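Local coordinates for protein CEL61B (Hypocrea jecorina, PDB 2VTC) that oxidatively cleaves glycosidic bonds in cellulose as a secreted, copper-dependent lytic polysaccharide monooxygenase of the AA9 family, at residues V77-A82 with Y195-N200; T115-C120 with Y174-E179. All blocks are in the same frame, centred on the assembly; numbering follows the deposited sequence.

Contact 1. Residues V77-A82 with Y195-N200; sequences VCHKNA and YPQCVN. With NI (nickel (II) ion), chain E.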
loop_
_atom_site.group_PDB
_atom_site.type_symbol
_atom_site.label_atom_id
_atom_site.label_comp_id
_atom_site.label_asym_id
_atom_site.label_seq_id
_atom_site.Cartn_x
_atom_site.Cartn_y
_atom_site.Cartn_z
ATOM N N VAL A 77 3.192 9.335 0.429
ATOM C CA VAL A 77 1.826 9.137 -0.058
ATOM C C VAL A 77 1.697 7.862 -0.914
ATOM O O VAL A 77 0.938 6.947 -0.553
ATOM C CB VAL A 77 1.309 10.378 -0.863
ATOM C CG1 VAL A 77 -0.139 10.115 -1.296
ATOM C CG2 VAL A 77 1.414 11.678 -0.045
ATOM N N CYS A 78 2.459 7.804 -2.015
ATOM C CA CYS A 78 2.413 6.710 -2.977
ATOM C C CYS A 78 3.798 6.291 -3.479
ATOM O O CYS A 78 3.926 5.711 -4.543
ATOM C CB CYS A 78 1.500 7.051 -4.172
ATOM S SG CYS A 78 -0.251 7.117 -3.734
ATOM N N HIS A 79 4.811 6.565 -2.666
ATOM C CA HIS A 79 6.216 6.210 -2.940
ATOM C C HIS A 79 6.915 7.291 -3.792
ATOM O O HIS A 79 6.344 8.370 -4.058
ATOM C CB HIS A 79 6.362 4.798 -3.519
ATOM C CG HIS A 79 7.611 4.094 -3.070
ATOM N ND1 HIS A 79 7.604 2.837 -2.487
ATOM C CD2 HIS A 79 8.907 4.477 -3.138
ATOM C CE1 HIS A 79 8.853 2.487 -2.212
ATOM N NE2 HIS A 79 9.659 3.464 -2.588
ATOM N N LYS A 80 8.163 7.023 -4.179
ATOM C CA LYS A 80 9.059 8.082 -4.680
ATOM C C LYS A 80 8.591 8.796 -5.956
ATOM O O LYS A 80 8.409 8.152 -6.995
ATOM C CB LYS A 80 10.456 7.512 -4.909
ATOM C CG LYS A 80 11.494 8.576 -5.189
ATOM C CD LYS A 80 12.880 7.950 -5.376
ATOM C CE LYS A 80 13.932 9.011 -5.588
ATOM N NZ LYS A 80 14.031 9.906 -4.406
ATOM N N ASN A 81 8.427 10.121 -5.840
ATOM C CA ASN A 81 8.056 10.978 -6.998
ATOM C C ASN A 81 6.813 10.440 -7.723
ATOM O O ASN A 81 6.682 10.547 -8.956
ATOM C CB ASN A 81 9.232 11.082 -7.982
ATOM C CG ASN A 81 10.488 11.656 -7.353
ATOM O OD1 ASN A 81 10.450 12.393 -6.357
ATOM N ND2 ASN A 81 11.643 11.309 -7.951
ATOM N N ALA A 82 5.896 9.829 -6.975
ATOM C CA ALA A 82 4.798 9.106 -7.585
ATOM C C ALA A 82 3.772 10.017 -8.238
ATOM O O ALA A 82 3.546 11.146 -7.789
ATOM C CB ALA A 82 4.097 8.183 -6.597
ATOM N N TYR A 195 7.042 0.298 2.344
ATOM C CA TYR A 195 6.875 0.018 0.911
ATOM C C TYR A 195 5.419 0.277 0.481
ATOM O O TYR A 195 4.680 -0.670 0.265
ATOM C CB TYR A 195 7.259 -1.439 0.551
ATOM C CG TYR A 195 8.701 -1.827 0.871
ATOM C CD1 TYR A 195 9.672 -1.865 -0.139
ATOM C CD2 TYR A 195 9.091 -2.147 2.188
ATOM C CE1 TYR A 195 11.021 -2.201 0.156
ATOM C CE2 TYR A 195 10.436 -2.494 2.494
ATOM C CZ TYR A 195 11.380 -2.523 1.470
ATOM O OH TYR A 195 12.694 -2.871 1.779
ATOM N N PRO A 196 5.025 1.569 0.344
ATOM C CA PRO A 196 3.650 1.863 -0.103
ATOM C C PRO A 196 3.491 1.753 -1.623
ATOM O O PRO A 196 4.398 2.124 -2.381
ATOM C CB PRO A 196 3.427 3.308 0.351
ATOM C CG PRO A 196 4.778 3.942 0.296
ATOM C CD PRO A 196 5.758 2.799 0.690
ATOM N N GLN A 197 2.351 1.226 -2.041
ATOM C CA GLN A 197 2.037 1.091 -3.452
ATOM C C GLN A 197 0.586 1.502 -3.681
ATOM O O GLN A 197 -0.322 0.967 -3.029
ATOM C CB GLN A 197 2.224 -0.367 -3.884
ATOM C CG GLN A 197 3.713 -0.783 -3.824
ATOM C CD GLN A 197 4.503 -0.253 -5.005
ATOM O OE1 GLN A 197 5.136 0.807 -4.938
ATOM N NE2 GLN A 197 4.471 -0.987 -6.088
ATOM N N CYS A 198 0.383 2.448 -4.605
ATOM C CA CYS A 198 -0.971 2.926 -4.896
ATOM C C CYS A 198 -1.527 2.418 -6.227
ATOM O O CYS A 198 -0.802 2.317 -7.233
ATOM C CB CYS A 198 -0.972 4.457 -4.864
ATOM S SG CYS A 198 -0.676 5.158 -3.264
ATOM N N VAL A 199 -2.827 2.116 -6.225
ATOM C CA VAL A 199 -3.559 1.689 -7.440
ATOM C C VAL A 199 -4.911 2.433 -7.534
ATOM O O VAL A 199 -5.591 2.605 -6.528
ATOM C CB VAL A 199 -3.781 0.153 -7.511
ATOM C CG1 VAL A 199 -2.437 -0.602 -7.457
ATOM C CG2 VAL A 199 -4.697 -0.319 -6.382
ATOM N N ASN A 200 -5.274 2.894 -8.737
ATOM C CA ASN A 200 -6.586 3.519 -8.956
ATOM C C ASN A 200 -7.606 2.412 -9.114
ATOM O O ASN A 200 -7.489 1.592 -10.026
ATOM C CB ASN A 200 -6.573 4.356 -10.252
ATOM C CG ASN A 200 -5.640 5.551 -10.193
ATOM O OD1 ASN A 200 -5.350 6.102 -9.132
ATOM N ND2 ASN A 200 -5.168 5.971 -11.381
HETATM NI NI NI E . 13.950 -4.742 0.683
HETATM O O HOH W 1 2.570 3.723 -5.921
HETATM O O HOH W 2 15.599 -5.968 0.054
HETATM O O HOH W 3 14.528 -3.958 1.405
#

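Contact 2. Residues T115-C120 with Y174-E179; sequences TYVVEC and YVFRHE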
loop_
_atom_site.group_PDB
_atom_site.type_symbol
_atom_site.label_atom_id
_atom_site.label_comp_id
_atom_site.label_asym_id
_atom_site.label_seq_id
_atom_site.Cartn_x
_atom_site.Cartn_y
_atom_site.Cartn_z
ATOM N N THR A 115 -3.413 -1.711 4.569
ATOM C CA THR A 115 -3.971 -1.145 3.329
ATOM C C THR A 115 -4.966 -0.034 3.663
ATOM O O THR A 115 -5.773 -0.156 4.593
ATOM C CB THR A 115 -4.663 -2.220 2.462
ATOM O OG1 THR A 115 -3.775 -3.341 2.336
ATOM C CG2 THR A 115 -4.972 -1.714 1.055
ATOM N N TYR A 116 -4.887 1.043 2.882
ATOM C CA TYR A 116 -5.756 2.217 3.084
ATOM C C TYR A 116 -6.515 2.504 1.789
ATOM O O TYR A 116 -6.111 2.056 0.692
ATOM C CB TYR A 116 -4.916 3.458 3.432
ATOM C CG TYR A 116 -4.051 3.350 4.679
ATOM C CD1 TYR A 116 -4.491 3.833 5.910
ATOM C CD2 TYR A 116 -2.764 2.783 4.609
ATOM C CE1 TYR A 116 -3.699 3.724 7.065
ATOM C CE2 TYR A 116 -1.967 2.672 5.744
ATOM C CZ TYR A 116 -2.431 3.155 6.962
ATOM O OH TYR A 116 -1.627 3.073 8.088
ATOM N N VAL A 117 -7.580 3.296 1.922
ATOM C CA VAL A 117 -8.321 3.815 0.757
ATOM C C VAL A 117 -8.583 5.315 0.923
ATOM O O VAL A 117 -8.690 5.801 2.035
ATOM C CB VAL A 117 -9.635 3.022 0.530
ATOM C CG1 VAL A 117 -10.582 3.176 1.702
ATOM C CG2 VAL A 117 -10.304 3.386 -0.819
ATOM N N VAL A 118 -8.603 6.027 -0.197
ATOM C CA VAL A 118 -8.935 7.446 -0.223
ATOM C C VAL A 118 -9.841 7.719 -1.433
ATOM O O VAL A 118 -9.666 7.129 -2.510
ATOM C CB VAL A 118 -7.679 8.309 -0.367
ATOM C CG1 VAL A 118 -7.122 8.173 -1.745
ATOM C CG2 VAL A 118 -7.999 9.751 -0.131
ATOM N N GLU A 119 -10.782 8.648 -1.261
ATOM C CA GLU A 119 -11.605 9.095 -2.386
ATOM C C GLU A 119 -10.955 10.256 -3.157
ATOM O O GLU A 119 -10.239 11.080 -2.581
ATOM C CB GLU A 119 -13.012 9.473 -1.899
ATOM C CG GLU A 119 -14.000 9.677 -3.067
ATOM C CD GLU A 119 -15.416 10.062 -2.622
ATOM O OE1 GLU A 119 -15.711 10.067 -1.409
ATOM O OE2 GLU A 119 -16.229 10.357 -3.537
ATOM N N CYS A 120 -11.228 10.325 -4.459
ATOM C CA CYS A 120 -10.737 11.409 -5.302
ATOM C C CYS A 120 -11.856 12.375 -5.618
ATOM O O CYS A 120 -12.989 11.936 -5.849
ATOM C CB CYS A 120 -10.199 10.875 -6.628
ATOM S SG CYS A 120 -8.801 9.710 -6.392
ATOM N N TYR A 174 -11.642 5.929 -6.305
ATOM C CA TYR A 174 -10.772 5.776 -5.119
ATOM C C TYR A 174 -9.357 5.343 -5.507
ATOM O O TYR A 174 -9.115 4.822 -6.617
ATOM C CB TYR A 174 -11.340 4.717 -4.149
ATOM C CG TYR A 174 -12.729 5.014 -3.623
ATOM C CD1 TYR A 174 -12.910 5.779 -2.463
ATOM C CD2 TYR A 174 -13.860 4.525 -4.279
ATOM C CE1 TYR A 174 -14.183 6.066 -1.961
ATOM C CE2 TYR A 174 -15.148 4.807 -3.789
ATOM C CZ TYR A 174 -15.296 5.573 -2.637
ATOM O OH TYR A 174 -16.542 5.870 -2.129
ATOM N N VAL A 175 -8.440 5.596 -4.570
ATOM C CA VAL A 175 -7.082 5.088 -4.632
ATOM C C VAL A 175 -6.910 4.151 -3.443
ATOM O O VAL A 175 -7.305 4.475 -2.307
ATOM C CB VAL A 175 -6.046 6.233 -4.535
ATOM C CG1 VAL A 175 -4.630 5.701 -4.744
ATOM C CG2 VAL A 175 -6.296 7.287 -5.638
ATOM N N PHE A 176 -6.284 3.005 -3.708
ATOM C CA PHE A 176 -5.941 2.046 -2.641
ATOM C C PHE A 176 -4.431 2.069 -2.417
ATOM O O PHE A 176 -3.664 1.988 -3.381
ATOM C CB PHE A 176 -6.413 0.644 -3.014
ATOM C CG PHE A 176 -7.885 0.485 -2.927
ATOM C CD1 PHE A 176 -8.479 -0.090 -1.811
ATOM C CD2 PHE A 176 -8.695 0.995 -3.937
ATOM C CE1 PHE A 176 -9.865 -0.220 -1.720
ATOM C CE2 PHE A 176 -10.092 0.903 -3.849
ATOM C CZ PHE A 176 -10.686 0.285 -2.741
ATOM N N ARG A 177 -4.015 2.231 -1.159
ATOM C CA ARG A 177 -2.603 2.343 -0.799
ATOM C C ARG A 177 -2.253 1.132 0.057
ATOM O O ARG A 177 -2.658 1.064 1.216
ATOM C CB ARG A 177 -2.353 3.662 -0.053
ATOM C CG ARG A 177 -0.939 3.940 0.451
ATOM C CD ARG A 177 -0.962 5.199 1.308
ATOM N NE ARG A 177 0.394 5.507 1.767
ATOM C CZ ARG A 177 0.976 4.892 2.807
ATOM N NH1 ARG A 177 0.304 3.962 3.526
ATOM N NH2 ARG A 177 2.240 5.215 3.119
ATOM N N HIS A 178 -1.533 0.189 -0.568
ATOM C CA HIS A 178 -1.184 -1.107 0.025
ATOM C C HIS A 178 0.281 -1.041 0.480
ATOM O O HIS A 178 1.152 -0.660 -0.326
ATOM C CB HIS A 178 -1.388 -2.191 -1.039
ATOM C CG HIS A 178 -0.998 -3.572 -0.593
ATOM N ND1 HIS A 178 -1.562 -4.197 0.503
ATOM C CD2 HIS A 178 -0.118 -4.457 -1.122
ATOM C CE1 HIS A 178 -1.024 -5.402 0.641
ATOM N NE2 HIS A 178 -0.147 -5.582 -0.329
ATOM N N GLU A 179 0.573 -1.391 1.748
ATOM C CA GLU A 179 1.890 -1.067 2.296
ATOM C C GLU A 179 2.485 -2.148 3.191
ATOM O O GLU A 179 1.830 -2.610 4.109
ATOM C CB GLU A 179 1.806 0.232 3.080
ATOM C CG GLU A 179 3.142 0.749 3.645
ATOM C CD GLU A 179 2.943 2.056 4.377
ATOM O OE1 GLU A 179 1.876 2.226 5.043
ATOM O OE2 GLU A 179 3.844 2.948 4.295
HETATM O O HOH W 4 -16.866 7.829 -0.162
#

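Contact 1. Residues V77-A82 with Y195-N200
The CA atoms of Cys78 and Cys198 are the nearest pair of CA atoms between 77-82 and 195-200, 5.4 Å apart where the weakly bonded helical turn of 77-78 lies against strand 193-204. The chain leaves helical geometry at His79, whose positive phi (86°) leads into a type II turn closing at Ala82. One water joins the two backbones here, donating to Cys78 O at 2.8 Å and accepting from Cys198 N at 2.9 Å. Beside it runs the disulfide, Cys78 SG to Cys198 SG at 2.1 Å. In both cysteines the sulfur lies anti to the carbonyl carbon, and a chi3 of -83° gives the bridge a left-handed twist close to the relaxed right angle.

The disulfide is a covalent crosslink between the segment 77-82 and strand 193-204 of the immunoglobulin-like beta sandwich of AA9 enzymes. The neighbour of that strand on the sheet is strand 172-182.

Two residues earlier on strand 193-204, Pro196 receives a second, weaker tie from His79. The ND1-H of His79 meets Pro196 O at 3.3 Å in the plane of the imidazole, using a lone pair of the carbonyl, although the N-H is bent from the line (147°). The side chains of His79 and Pro196 cross at about a right angle, with His79 ND1 only 3.7 Å from Pro196 CD, so the proline ring packs beside the bonding nitrogen. Tyr195 points away from the segment 77-82 and serves the metal instead: its OH lies 2.5 Å from the nickel ion. That nickel occupies the catalytic copper site, completed by His20 and His108 of the histidine brace, while Trp106 meets the tyrosine ring edge-to-face.

Contact 2. Residues T115-C120 with Y174-E179
Tyr116 and Arg177 form a hydrogen-bonded antiparallel pair, with Tyr116 N to Arg177 O and Arg177 N to Tyr116 O both 2.8 Å. Val118 and Val175 repeat the exchange. On one face, Val117 CG2 sits over the Phe176 ring, 3.8 Å from its centroid, in a CH-pi contact. There too, His178 ND1 donates to Thr115 OG1 at 3.0 Å, nearly in the imidazole plane, while Gln138 holds the same hydroxyl.

This is the regular ladder of a beta sandwich, here strand 113-119 beside strand 172-182. On the opposite face, Arg177 lies alongside Tyr116, pointing the same way, ring and guanidinium planes 67° apart and Arg177 NH1 3.4 Å from Tyr116 CE2. Arg177 CG is anti to the backbone N and the chain extends to NE, bringing the guanidinium end-on above the carboxylate plane: Arg177 NH1 to Glu179 OE1 at 2.8 Å, Arg177 NH2 to Glu179 OE2 at 3.0 Å. The guanidinium also donates to Val77 O and Ile76 O; the Tyr221 hydroxyl is hydrogen-bonded to Glu179 OE1 and Tyr116 OH. A leucine replacing Arg177 would probably leave Glu179 without its countercharge, held by Tyr221 at OE1, and both carbonyls without this donor.

Contacts 1 and 2 have centres about 10 Å apart and meet at one sheet, in which strand 172-182 lies between strands 113-119 and 193-204. Along the chain the order is 77-82, 115-120, 174-179, 195-200, so the pairing of contact 2 falls wholly within the span that the disulfide of contact 1 closes. The two also touch: Gln197 N probably bonds His178 O (2.8 Å), carrying the ladder across to strand 193-204, and Arg177 NE probably bonds Val77 O (2.8 Å). Together they join the segment 77-82, by way of strand 193-204, to strands 172-182 and 113-119; strand 193-204 also carries the tyrosine of the copper site.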